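Long-range contact in putative curved DNA-binding protein (Chaetomium thermophilum var. thermophilum DSM 1495, PDB 4IPA), which is related to methionine aminopeptidases of the peptidase M24 family, is linked to ribosome biogenesis as an Arx1 protein, and possibly binds DNA: residues 77-90 with 114-128. Residues are numbered along the deposited sequence; the frame is centred on the assembly and turned at random.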
ATOM      1  N   THR A  77     -23.965 -10.781   1.780  1.00 50.53           N
ATOM      2  CA  THR A  77     -23.092  -9.618   1.749  1.00 46.10           C
ATOM      3  C   THR A  77     -21.748  -9.968   1.110  1.00 35.75           C
ATOM      4  O   THR A  77     -20.986 -10.749   1.678  1.00 36.16           O
ATOM      5  CB  THR A  77     -22.841  -9.065   3.168  1.00 50.81           C
ATOM      6  OG1 THR A  77     -24.090  -8.720   3.785  1.00 50.34           O
ATOM      7  CG2 THR A  77     -21.946  -7.829   3.105  1.00 41.58           C
ATOM      8  N   ASN A  78     -21.474  -9.402  -0.066  1.00 31.08           N
ATOM      9  CA  ASN A  78     -20.185  -9.581  -0.743  1.00 30.37           C
ATOM     10  C   ASN A  78     -19.022  -9.198   0.157  1.00 28.43           C
ATOM     11  O   ASN A  78     -19.133  -8.280   0.971  1.00 28.45           O
ATOM     12  CB  ASN A  78     -20.115  -8.742  -2.020  1.00 30.42           C
ATOM     13  CG  ASN A  78     -21.211  -9.095  -3.015  1.00 39.87           C
ATOM     14  OD1 ASN A  78     -21.515 -10.275  -3.232  1.00 38.28           O
ATOM     15  ND2 ASN A  78     -21.821  -8.070  -3.618  1.00 33.43           N
ATOM     16  N   LYS A  79     -17.908  -9.899   0.007  1.00 27.07           N
ATOM     17  CA  LYS A  79     -16.721  -9.628   0.802  1.00 24.22           C
ATOM     18  C   LYS A  79     -15.593 -10.480   0.250  1.00 25.64           C
ATOM     19  O   LYS A  79     -15.850 -11.441  -0.466  1.00 24.24           O
ATOM     20  CB  LYS A  79     -16.976  -9.986   2.262  1.00 22.06           C
ATOM     21  CG  LYS A  79     -17.137 -11.472   2.480  1.00 25.75           C
ATOM     22  CD  LYS A  79     -17.722 -11.791   3.841  1.00 28.83           C
ATOM     23  CE  LYS A  79     -17.990 -13.289   3.972  1.00 25.12           C
ATOM     24  NZ  LYS A  79     -18.417 -13.655   5.335  1.00 33.14           N
ATOM     25  N   GLY A  80     -14.352 -10.127   0.577  1.00 19.80           N
ATOM     26  CA  GLY A  80     -13.200 -10.852   0.075  1.00 22.65           C
ATOM     27  C   GLY A  80     -11.896 -10.101   0.298  1.00 22.52           C
ATOM     28  O   GLY A  80     -11.823  -9.231   1.166  1.00 21.43           O
ATOM     29  N   PHE A  81     -10.867 -10.449  -0.473  1.00 18.08           N
ATOM     30  CA  PHE A  81      -9.593  -9.728  -0.445  1.00 19.88           C
ATOM     31  C   PHE A  81      -9.714  -8.349  -1.128  1.00 21.62           C
ATOM     32  O   PHE A  81     -10.354  -8.224  -2.164  1.00 21.07           O
ATOM     33  CB  PHE A  81      -8.515 -10.520  -1.198  1.00 19.26           C
ATOM     34  CG  PHE A  81      -8.103 -11.804  -0.532  1.00 24.32           C
ATOM     35  CD1 PHE A  81      -8.944 -12.916  -0.542  1.00 22.41           C
ATOM     36  CD2 PHE A  81      -6.859 -11.914   0.078  1.00 19.67           C
ATOM     37  CE1 PHE A  81      -8.556 -14.105   0.060  1.00 22.35           C
ATOM     38  CE2 PHE A  81      -6.470 -13.107   0.683  1.00 19.80           C
ATOM     39  CZ  PHE A  81      -7.318 -14.200   0.674  1.00 20.65           C
ATOM     40  N   SER A  82      -9.093  -7.324  -0.558  1.00 20.14           N
ATOM     41  CA  SER A  82      -8.814  -6.109  -1.308  1.00 17.55           C
ATOM     42  C   SER A  82      -7.388  -6.215  -1.869  1.00 16.54           C
ATOM     43  O   SER A  82      -7.004  -5.469  -2.757  1.00 15.98           O
ATOM     44  CB  SER A  82      -8.952  -4.856  -0.428  1.00 15.92           C
ATOM     45  OG  SER A  82      -7.975  -4.835   0.610  1.00 17.80           O
ATOM     46  N   HIS A  83      -6.604  -7.159  -1.353  1.00 17.05           N
ATOM     47  CA  HIS A  83      -5.209  -7.302  -1.792  1.00 14.34           C
ATOM     48  C   HIS A  83      -4.643  -8.591  -1.251  1.00 15.28           C
ATOM     49  O   HIS A  83      -4.722  -8.842  -0.043  1.00 16.79           O
ATOM     50  CB  HIS A  83      -4.355  -6.135  -1.289  1.00 14.44           C
ATOM     51  CG  HIS A  83      -3.065  -5.942  -2.033  1.00 15.54           C
ATOM     52  ND1 HIS A  83      -1.943  -6.720  -1.809  1.00 14.02           N
ATOM     53  CD2 HIS A  83      -2.703  -5.029  -2.973  1.00 14.22           C
ATOM     54  CE1 HIS A  83      -0.959  -6.308  -2.589  1.00 15.90           C
ATOM     55  NE2 HIS A  83      -1.393  -5.284  -3.310  1.00 13.43           N
ATOM     56  N   PRO A  84      -4.045  -9.404  -2.133  1.00 14.12           N
ATOM     57  CA  PRO A  84      -3.417 -10.662  -1.725  1.00 16.98           C
ATOM     58  C   PRO A  84      -2.320 -10.414  -0.692  1.00 16.02           C
ATOM     59  O   PRO A  84      -1.745  -9.324  -0.664  1.00 15.14           O
ATOM     60  CB  PRO A  84      -2.784 -11.166  -3.026  1.00 15.62           C
ATOM     61  CG  PRO A  84      -2.527  -9.933  -3.807  1.00 14.64           C
ATOM     62  CD  PRO A  84      -3.727  -9.062  -3.530  1.00 14.39           C
ATOM     63  N   THR A  85      -2.049 -11.404   0.152  1.00 15.00           N
ATOM     64  CA  THR A  85      -0.918 -11.336   1.058  1.00 17.29           C
ATOM     65  C   THR A  85       0.365 -11.308   0.240  1.00 17.41           C
ATOM     66  O   THR A  85       0.602 -12.182  -0.587  1.00 17.76           O
ATOM     67  CB  THR A  85      -0.847 -12.572   1.964  1.00 20.96           C
ATOM     68  OG1 THR A  85      -2.028 -12.659   2.771  1.00 17.90           O
ATOM     69  CG2 THR A  85       0.373 -12.489   2.864  1.00 19.76           C
ATOM     70  N   THR A  86       1.190 -10.294   0.437  1.00 16.11           N
ATOM     71  CA  THR A  86       2.441 -10.252  -0.303  1.00 16.33           C
ATOM     72  C   THR A  86       3.578  -9.979   0.662  1.00 15.18           C
ATOM     73  O   THR A  86       3.399  -9.305   1.673  1.00 15.39           O
ATOM     74  CB  THR A  86       2.435  -9.178  -1.400  1.00 14.49           C
ATOM     75  OG1 THR A  86       2.191  -7.902  -0.798  1.00 15.08           O
ATOM     76  CG2 THR A  86       1.375  -9.486  -2.459  1.00 13.33           C
ATOM     77  N   VAL A  87       4.751 -10.498   0.339  1.00 16.72           N
ATOM     78  CA  VAL A  87       5.893 -10.409   1.228  1.00 14.64           C
ATOM     79  C   VAL A  87       7.106 -10.129   0.365  1.00 15.53           C
ATOM     80  O   VAL A  87       7.571 -11.003  -0.351  1.00 15.72           O
ATOM     81  CB  VAL A  87       6.049 -11.713   2.027  1.00 16.06           C
ATOM     82  CG1 VAL A  87       7.341 -11.723   2.839  1.00 13.20           C
ATOM     83  CG2 VAL A  87       4.826 -11.912   2.936  1.00 13.83           C
ATOM     84  N   SER A  88       7.593  -8.891   0.417  1.00 15.65           N
ATOM     85  CA  SER A  88       8.571  -8.421  -0.555  1.00 17.17           C
ATOM     86  C   SER A  88       9.936  -8.154   0.066  1.00 17.69           C
ATOM     87  O   SER A  88      10.057  -7.351   0.995  1.00 13.19           O
ATOM     88  CB  SER A  88       8.058  -7.162  -1.258  1.00 14.39           C
ATOM     89  OG  SER A  88       6.752  -7.380  -1.751  1.00 17.70           O
ATOM     90  N   PRO A  89      10.974  -8.840  -0.449  1.00 16.80           N
ATOM     91  CA  PRO A  89      12.347  -8.629   0.035  1.00 18.08           C
ATOM     92  C   PRO A  89      12.872  -7.204  -0.210  1.00 20.17           C
ATOM     93  O   PRO A  89      12.163  -6.345  -0.751  1.00 18.19           O
ATOM     94  CB  PRO A  89      13.175  -9.648  -0.756  1.00 18.88           C
ATOM     95  CG  PRO A  89      12.186 -10.717  -1.177  1.00 22.80           C
ATOM     96  CD  PRO A  89      10.883  -9.947  -1.415  1.00 18.42           C
ATOM     97  N   ALA A  90      14.136  -7.005   0.167  1.00 18.74           N
ATOM     98  CA  ALA A  90      14.771  -5.703   0.317  1.00 16.94           C
ATOM     99  C   ALA A  90      14.599  -4.723  -0.835  1.00 18.41           C
ATOM    100  O   ALA A  90      14.156  -3.584  -0.619  1.00 16.95           O
ATOM    101  CB  ALA A  90      16.258  -5.880   0.649  1.00 20.71           C
ATOM    102  N   GLU A 114      16.821  -7.916   6.608  1.00 24.50           N
ATOM    103  CA  GLU A 114      16.297  -7.213   5.441  1.00 24.44           C
ATOM    104  C   GLU A 114      14.979  -6.521   5.750  1.00 20.39           C
ATOM    105  O   GLU A 114      14.209  -6.996   6.574  1.00 16.88           O
ATOM    106  CB  GLU A 114      16.097  -8.162   4.269  1.00 20.55           C
ATOM    107  CG  GLU A 114      17.353  -8.419   3.490  1.00 25.08           C
ATOM    108  CD  GLU A 114      17.066  -9.088   2.156  1.00 30.09           C
ATOM    109  OE1 GLU A 114      18.052  -9.420   1.445  1.00 29.54           O
ATOM    110  OE2 GLU A 114      15.861  -9.271   1.826  1.00 21.39           O
ATOM    111  N   PRO A 115      14.727  -5.387   5.088  1.00 20.35           N
ATOM    112  CA  PRO A 115      13.428  -4.712   5.202  1.00 19.77           C
ATOM    113  C   PRO A 115      12.388  -5.395   4.310  1.00 17.36           C
ATOM    114  O   PRO A 115      12.498  -5.374   3.094  1.00 17.87           O
ATOM    115  CB  PRO A 115      13.734  -3.280   4.741  1.00 16.10           C
ATOM    116  CG  PRO A 115      14.903  -3.425   3.830  1.00 18.52           C
ATOM    117  CD  PRO A 115      15.703  -4.606   4.309  1.00 19.44           C
ATOM    118  N   ILE A 116      11.396  -6.007   4.943  1.00 18.28           N
ATOM    119  CA  ILE A 116      10.372  -6.796   4.272  1.00 17.96           C
ATOM    120  C   ILE A 116       9.075  -6.006   4.246  1.00 17.53           C
ATOM    121  O   ILE A 116       8.607  -5.546   5.297  1.00 17.10           O
ATOM    122  CB  ILE A 116      10.102  -8.136   5.040  1.00 18.74           C
ATOM    123  CG1 ILE A 116      11.398  -8.942   5.221  1.00 17.65           C
ATOM    124  CG2 ILE A 116       9.036  -8.959   4.340  1.00 17.34           C
ATOM    125  CD1 ILE A 116      12.141  -9.180   3.924  1.00 20.32           C
ATOM    126  N   LYS A 117       8.498  -5.845   3.056  1.00 14.57           N
ATOM    127  CA  LYS A 117       7.226  -5.146   2.899  1.00 15.99           C
ATOM    128  C   LYS A 117       6.105  -6.152   2.928  1.00 16.18           C
ATOM    129  O   LYS A 117       6.079  -7.083   2.136  1.00 16.06           O
ATOM    130  CB  LYS A 117       7.161  -4.352   1.589  1.00 15.01           C
ATOM    131  CG  LYS A 117       7.888  -3.046   1.630  1.00 16.05           C
ATOM    132  CD  LYS A 117       9.382  -3.272   1.801  1.00 14.90           C
ATOM    133  CE  LYS A 117       9.986  -3.927   0.558  1.00 17.41           C
ATOM    134  NZ  LYS A 117      11.476  -4.050   0.690  1.00 17.19           N
ATOM    135  N   ILE A 118       5.187  -5.962   3.858  1.00 14.72           N
ATOM    136  CA  ILE A 118       4.032  -6.822   3.954  1.00 13.42           C
ATOM    137  C   ILE A 118       2.801  -5.986   3.638  1.00 13.75           C
ATOM    138  O   ILE A 118       2.455  -5.049   4.362  1.00 17.35           O
ATOM    139  CB  ILE A 118       3.943  -7.462   5.333  1.00 13.82           C
ATOM    140  CG1 ILE A 118       5.255  -8.197   5.632  1.00 17.47           C
ATOM    141  CG2 ILE A 118       2.757  -8.426   5.396  1.00 12.16           C
ATOM    142  CD1 ILE A 118       5.814  -7.926   6.999  1.00 21.86           C
ATOM    143  N   GLN A 119       2.180  -6.296   2.514  1.00 15.14           N
ATOM    144  CA  GLN A 119       1.024  -5.558   2.042  1.00 14.86           C
ATOM    145  C   GLN A 119      -0.087  -6.548   1.753  1.00 16.42           C
ATOM    146  O   GLN A 119       0.108  -7.544   1.043  1.00 14.61           O
ATOM    147  CB  GLN A 119       1.374  -4.746   0.795  1.00 12.69           C
ATOM    148  CG  GLN A 119       0.201  -4.044   0.116  1.00 12.69           C
ATOM    149  CD  GLN A 119       0.690  -2.982  -0.876  1.00 18.41           C
ATOM    150  OE1 GLN A 119       0.013  -2.649  -1.857  1.00 15.18           O
ATOM    151  NE2 GLN A 119       1.883  -2.450  -0.615  1.00 14.91           N
ATOM    152  N   LEU A 120      -1.252  -6.273   2.319  1.00 14.79           N
ATOM    153  CA  LEU A 120      -2.390  -7.151   2.155  1.00 17.38           C
ATOM    154  C   LEU A 120      -3.625  -6.348   2.487  1.00 15.63           C
ATOM    155  O   LEU A 120      -3.517  -5.204   2.912  1.00 18.38           O
ATOM    156  CB  LEU A 120      -2.262  -8.354   3.090  1.00 15.23           C
ATOM    157  CG  LEU A 120      -2.096  -8.068   4.581  1.00 17.20           C
ATOM    158  CD1 LEU A 120      -3.451  -7.932   5.260  1.00 17.14           C
ATOM    159  CD2 LEU A 120      -1.274  -9.191   5.242  1.00 16.78           C
ATOM    160  N   GLY A 121      -4.797  -6.931   2.293  1.00 15.99           N
ATOM    161  CA  GLY A 121      -6.007  -6.244   2.684  1.00 16.14           C
ATOM    162  C   GLY A 121      -7.292  -6.998   2.457  1.00 21.40           C
ATOM    163  O   GLY A 121      -7.358  -7.931   1.642  1.00 21.22           O
ATOM    164  N   ALA A 122      -8.315  -6.573   3.191  1.00 17.10           N
ATOM    165  CA  ALA A 122      -9.645  -7.138   3.088  1.00 18.16           C
ATOM    166  C   ALA A 122     -10.661  -6.134   2.566  1.00 21.00           C
ATOM    167  O   ALA A 122     -10.400  -4.930   2.473  1.00 21.96           O
ATOM    168  CB  ALA A 122     -10.112  -7.675   4.441  1.00 23.79           C
ATOM    169  N   GLN A 123     -11.858  -6.651   2.325  1.00 19.70           N
ATOM    170  CA  GLN A 123     -12.853  -6.011   1.496  1.00 21.89           C
ATOM    171  C   GLN A 123     -14.243  -6.440   2.008  1.00 22.14           C
ATOM    172  O   GLN A 123     -14.541  -7.636   2.048  1.00 21.23           O
ATOM    173  CB  GLN A 123     -12.592  -6.541   0.085  1.00 21.21           C
ATOM    174  CG  GLN A 123     -13.411  -6.027  -0.974  1.00 17.65           C
ATOM    175  CD  GLN A 123     -14.742  -6.714  -1.051  1.00 22.05           C
ATOM    176  OE1 GLN A 123     -15.735  -6.175  -0.574  1.00 20.20           O
ATOM    177  NE2 GLN A 123     -14.784  -7.905  -1.681  1.00 18.19           N
ATOM    178  N   ILE A 124     -15.072  -5.482   2.426  1.00 23.48           N
ATOM    179  CA  ILE A 124     -16.479  -5.775   2.772  1.00 23.60           C
ATOM    180  C   ILE A 124     -17.476  -4.946   1.960  1.00 21.80           C
ATOM    181  O   ILE A 124     -17.487  -3.722   2.048  1.00 24.87           O
ATOM    182  CB  ILE A 124     -16.814  -5.576   4.279  1.00 22.73           C
ATOM    183  CG1 ILE A 124     -16.189  -6.673   5.131  1.00 23.49           C
ATOM    184  CG2 ILE A 124     -18.334  -5.636   4.492  1.00 22.65           C
ATOM    185  CD1 ILE A 124     -14.889  -6.289   5.701  1.00 33.10           C
ATOM    186  N   ASP A 125     -18.326  -5.635   1.204  1.00 23.34           N
ATOM    187  CA  ASP A 125     -19.348  -5.024   0.356  1.00 21.51           C
ATOM    188  C   ASP A 125     -18.760  -3.990  -0.588  1.00 22.85           C
ATOM    189  O   ASP A 125     -19.378  -2.961  -0.859  1.00 22.10           O
ATOM    190  CB  ASP A 125     -20.484  -4.420   1.184  1.00 23.79           C
ATOM    191  CG  ASP A 125     -21.686  -4.002   0.322  1.00 27.47           C
ATOM    192  OD1 ASP A 125     -21.983  -4.685  -0.680  1.00 27.57           O
ATOM    193  OD2 ASP A 125     -22.343  -2.992   0.654  1.00 28.05           O
ATOM    194  N   GLY A 126     -17.556  -4.273  -1.079  1.00 22.22           N
ATOM    195  CA  GLY A 126     -16.903  -3.437  -2.065  1.00 17.38           C
ATOM    196  C   GLY A 126     -16.089  -2.319  -1.452  1.00 17.77           C
ATOM    197  O   GLY A 126     -15.535  -1.496  -2.167  1.00 14.51           O
ATOM    198  N   TYR A 127     -16.017  -2.285  -0.125  1.00 18.07           N
ATOM    199  CA  TYR A 127     -15.214  -1.273   0.560  1.00 16.65           C
ATOM    200  C   TYR A 127     -13.949  -1.906   1.142  1.00 20.03           C
ATOM    201  O   TYR A 127     -13.995  -2.658   2.127  1.00 17.56           O
ATOM    202  CB  TYR A 127     -16.044  -0.529   1.624  1.00 18.96           C
ATOM    203  CG  TYR A 127     -17.303   0.089   1.023  1.00 19.32           C
ATOM    204  CD1 TYR A 127     -17.217   1.176   0.161  1.00 16.73           C
ATOM    205  CD2 TYR A 127     -18.560  -0.448   1.274  1.00 18.52           C
ATOM    206  CE1 TYR A 127     -18.347   1.737  -0.411  1.00 19.91           C
ATOM    207  CE2 TYR A 127     -19.711   0.106   0.700  1.00 18.66           C
ATOM    208  CZ  TYR A 127     -19.594   1.194  -0.139  1.00 22.56           C
ATOM    209  OH  TYR A 127     -20.714   1.748  -0.721  1.00 26.07           O
ATOM    210  N   GLY A 128     -12.818  -1.602   0.513  1.00 15.48           N
ATOM    211  CA  GLY A 128     -11.565  -2.241   0.862  1.00 18.46           C
ATOM    212  C   GLY A 128     -10.585  -1.373   1.627  1.00 20.35           C
ATOM    213  O   GLY A 128     -10.556  -0.143   1.466  1.00 15.63           O
TER
HETATM  214  O   HOH W   1     -23.121  -7.172  -0.577  1.00 40.35           O
HETATM  215  O   HOH W   2     -12.688  -9.399  -3.191  1.00 19.50           O
HETATM  216  O   HOH W   3       4.654  -6.675  -0.048  1.00 14.48           O
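Strand 79-88, an edge strand of a three-stranded antiparallel sheet, pairs with the central strand 115-124, which continues through a type I' turn, Ile124 to Tyr127, into strand 127-136. The backbone ladder is regular at Ser88 and Lys117 but breaks in the middle, where a classic beta bulge sets Ser82 and His83 both opposite Gly121. Gly121 O is gripped twice from the same face of its carbonyl plane, by Ser82 N at 2.9 Å and by His83 N. Just beyond, the CG of Gln119 lies over one face of the His83 imidazole, 3.9 Å from the ring centroid, a CH-pi contact. The ring is helped to hold its orientation by ND1, which donates to a lone pair of Pro84 O. Thr86 clasps Gln119 O with two donors, its backbone N and OG1 (OG1 to O, 2.8 Å); chi1 of 58° places OG1 between its own N and carbonyl carbon, alongside the partner strand. A water ties Thr86 OG1 to Ser88 OG and Lys117 O; Ser88 OG is also hydrogen-bonded to Tyr96 N. On the other face, Val87 CG1 meets Ile116 CG2 at 3.6 Å, and Ile118 packs against helix 23-46. Lys117 bends at chi2 and chi3 (65° and 68°), curling its ammonium back to the strand end, where four carbonyls share its three protons: Pro89 O at 2.8 Å from NZ, Ala90 O at 3.0 Å, Pro115 O, and Val342 O from the five-stranded sheet. A methionine in its place would probably leave these carbonyls without their shared donor and the chain at Pro89 and Ala90 less firmly held. The buried charge is thus met by backbone carbonyls, whose partial charges probably stabilise it while it links the chain just past strand 79-88 and the start of strand 115-124 to the neighbouring sheet.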